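PDB 4F62: geranyltranstransferase from Marinomonas sp. MED121, which probably catalyses the chain-elongating condensation of isoprenoid diphosphates, perhaps as a farnesyl-diphosphate synthase. Local coordinates for residues P50-A55 with A183-S188. Sequence-based numbering, arbitrary orientation.
Sequences PMLTYA and ALIKAS
Ser-188 meets the helix surface formed by Leu-52 and Thr-53 in the all-helical isoprenoid synthase fold, consistent with a small residue letting two core helices come close: the CA atoms of Thr-53 and Ser-188 are 4.7 Å apart. Helices 48-60 and 170-194 run roughly parallel here; the axes of 50-55 and 183-188 are 32° apart and approach to 8.7 Å. The CB of Ser-188 points at the partner helix and lies 3.8 Å from Leu-52 CB and 3.6 Å from Thr-53 OG1. With CG anti to the carbonyl carbon (chi1 -73°) and CD1 anti to CA, Leu-52 extends CD1 to the branched side chain of Ile-185. Leu-52 CD1 touches Ile-185 CG2 at 3.8 Å, the two apolar side chains crossing at a slant, with Ile-185 CD1 slightly farther off. Leu-286 and Ile-290 of helix 281-291 also pack on Leu-52, and Leu-74 of helix 65-86 touches both Thr-53 and Ser-188 in this buried contact. No classical hydrogen bond joins the two segments; the buried hydroxyls turn back to their own helices, Thr-53 OG1 to the carbonyl of Arg-49 and Ser-188 OG to Leu-184 O at 2.9 Å. That carbonyl oxygen also accepts the backbone N-H of Ser-188, the two donors arriving from opposite faces of its plane. Across the interface runs a bent CA-H...O contact, Thr-53 CA to Ser-188 O 3.4 Å, with 146° at H.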
loop_
_atom_site.group_PDB
_atom_site.type_symbol
_atom_site.label_atom_id
_atom_site.label_comp_id
_atom_site.label_asym_id
_atom_site.label_seq_id
_atom_site.Cartn_x
_atom_site.Cartn_y
_atom_site.Cartn_z
ATOM N N PRO A 50 -9.286 -14.457 4.901
ATOM C CA PRO A 50 -8.357 -15.578 5.115
ATOM C C PRO A 50 -8.984 -16.971 4.924
ATOM O O PRO A 50 -8.366 -17.807 4.255
ATOM C CB PRO A 50 -7.905 -15.375 6.563
ATOM C CG PRO A 50 -7.846 -13.863 6.679
ATOM C CD PRO A 50 -9.087 -13.386 5.898
ATOM N N MET A 51 -10.169 -17.222 5.472
ATOM C CA MET A 51 -10.795 -18.534 5.297
ATOM C C MET A 51 -10.946 -18.928 3.822
ATOM O O MET A 51 -10.624 -20.049 3.444
ATOM C CB MET A 51 -12.143 -18.611 6.032
ATOM C CG MET A 51 -11.986 -18.540 7.545
ATOM S SD MET A 51 -13.471 -18.950 8.489
ATOM C CE MET A 51 -14.511 -17.565 8.052
ATOM N N LEU A 52 -11.421 -18.003 2.992
ATOM C CA LEU A 52 -11.537 -18.255 1.557
ATOM C C LEU A 52 -10.179 -18.550 0.932
ATOM O O LEU A 52 -10.066 -19.410 0.063
ATOM C CB LEU A 52 -12.137 -17.038 0.845
ATOM C CG LEU A 52 -13.631 -16.794 1.063
ATOM C CD1 LEU A 52 -13.999 -15.426 0.494
ATOM C CD2 LEU A 52 -14.466 -17.903 0.412
ATOM N N THR A 53 -9.151 -17.823 1.361
ATOM C CA THR A 53 -7.806 -18.003 0.815
ATOM C C THR A 53 -7.279 -19.404 1.104
ATOM O O THR A 53 -6.786 -20.104 0.206
ATOM C CB THR A 53 -6.836 -16.960 1.391
ATOM O OG1 THR A 53 -7.414 -15.657 1.236
ATOM C CG2 THR A 53 -5.475 -17.000 0.661
ATOM N N TYR A 54 -7.390 -19.829 2.358
ATOM C CA TYR A 54 -6.896 -21.151 2.721
ATOM C C TYR A 54 -7.733 -22.234 2.052
ATOM O O TYR A 54 -7.198 -23.282 1.678
ATOM C CB TYR A 54 -6.919 -21.349 4.236
ATOM C CG TYR A 54 -5.888 -20.539 4.986
ATOM C CD1 TYR A 54 -4.524 -20.775 4.812
ATOM C CD2 TYR A 54 -6.272 -19.556 5.893
ATOM C CE1 TYR A 54 -3.568 -20.036 5.510
ATOM C CE2 TYR A 54 -5.322 -18.814 6.600
ATOM C CZ TYR A 54 -3.978 -19.060 6.410
ATOM O OH TYR A 54 -3.049 -18.330 7.118
ATOM N N ALA A 55 -9.044 -21.992 1.926
ATOM C CA ALA A 55 -9.958 -22.987 1.335
ATOM C C ALA A 55 -9.643 -23.213 -0.139
ATOM O O ALA A 55 -9.701 -24.335 -0.636
ATOM C CB ALA A 55 -11.428 -22.555 1.494
ATOM N N ALA A 183 -14.256 -7.412 -5.089
ATOM C CA ALA A 183 -12.886 -7.582 -5.579
ATOM C C ALA A 183 -11.962 -8.304 -4.586
ATOM O O ALA A 183 -11.191 -9.184 -4.981
ATOM C CB ALA A 183 -12.297 -6.226 -6.017
ATOM N N LEU A 184 -12.063 -7.961 -3.302
ATOM C CA LEU A 184 -11.214 -8.580 -2.286
ATOM C C LEU A 184 -11.634 -10.016 -2.022
ATOM O O LEU A 184 -10.799 -10.865 -1.689
ATOM C CB LEU A 184 -11.234 -7.796 -0.970
ATOM C CG LEU A 184 -10.212 -6.700 -0.689
ATOM C CD1 LEU A 184 -10.290 -6.324 0.787
ATOM C CD2 LEU A 184 -8.781 -7.133 -1.068
ATOM N N ILE A 185 -12.932 -10.283 -2.151
ATOM C CA ILE A 185 -13.423 -11.647 -2.025
ATOM C C ILE A 185 -12.843 -12.482 -3.153
ATOM O O ILE A 185 -12.423 -13.616 -2.951
ATOM C CB ILE A 185 -14.971 -11.699 -2.129
ATOM C CG1 ILE A 185 -15.608 -10.957 -0.952
ATOM C CG2 ILE A 185 -15.455 -13.134 -2.207
ATOM C CD1 ILE A 185 -15.219 -11.504 0.408
ATOM N N LYS A 186 -12.836 -11.919 -4.358
ATOM C CA LYS A 186 -12.251 -12.609 -5.509
ATOM C C LYS A 186 -10.729 -12.757 -5.376
ATOM O O LYS A 186 -10.155 -13.788 -5.758
ATOM C CB LYS A 186 -12.600 -11.876 -6.813
ATOM C CG LYS A 186 -12.222 -12.647 -8.078
ATOM C CD LYS A 186 -12.923 -12.078 -9.327
ATOM C CE LYS A 186 -12.120 -10.943 -9.944
ATOM N NZ LYS A 186 -11.918 -11.134 -11.416
ATOM N N ALA A 187 -10.077 -11.725 -4.854
ATOM C CA ALA A 187 -8.628 -11.787 -4.619
ATOM C C ALA A 187 -8.314 -12.924 -3.652
ATOM O O ALA A 187 -7.304 -13.617 -3.793
ATOM C CB ALA A 187 -8.121 -10.479 -4.066
ATOM N N SER A 188 -9.190 -13.118 -2.670
ATOM C CA SER A 188 -9.009 -14.189 -1.687
ATOM C C SER A 188 -8.927 -15.569 -2.340
ATOM O O SER A 188 -7.987 -16.325 -2.086
ATOM C CB SER A 188 -10.134 -14.170 -0.646
ATOM O OG SER A 188 -10.087 -12.978 0.119
#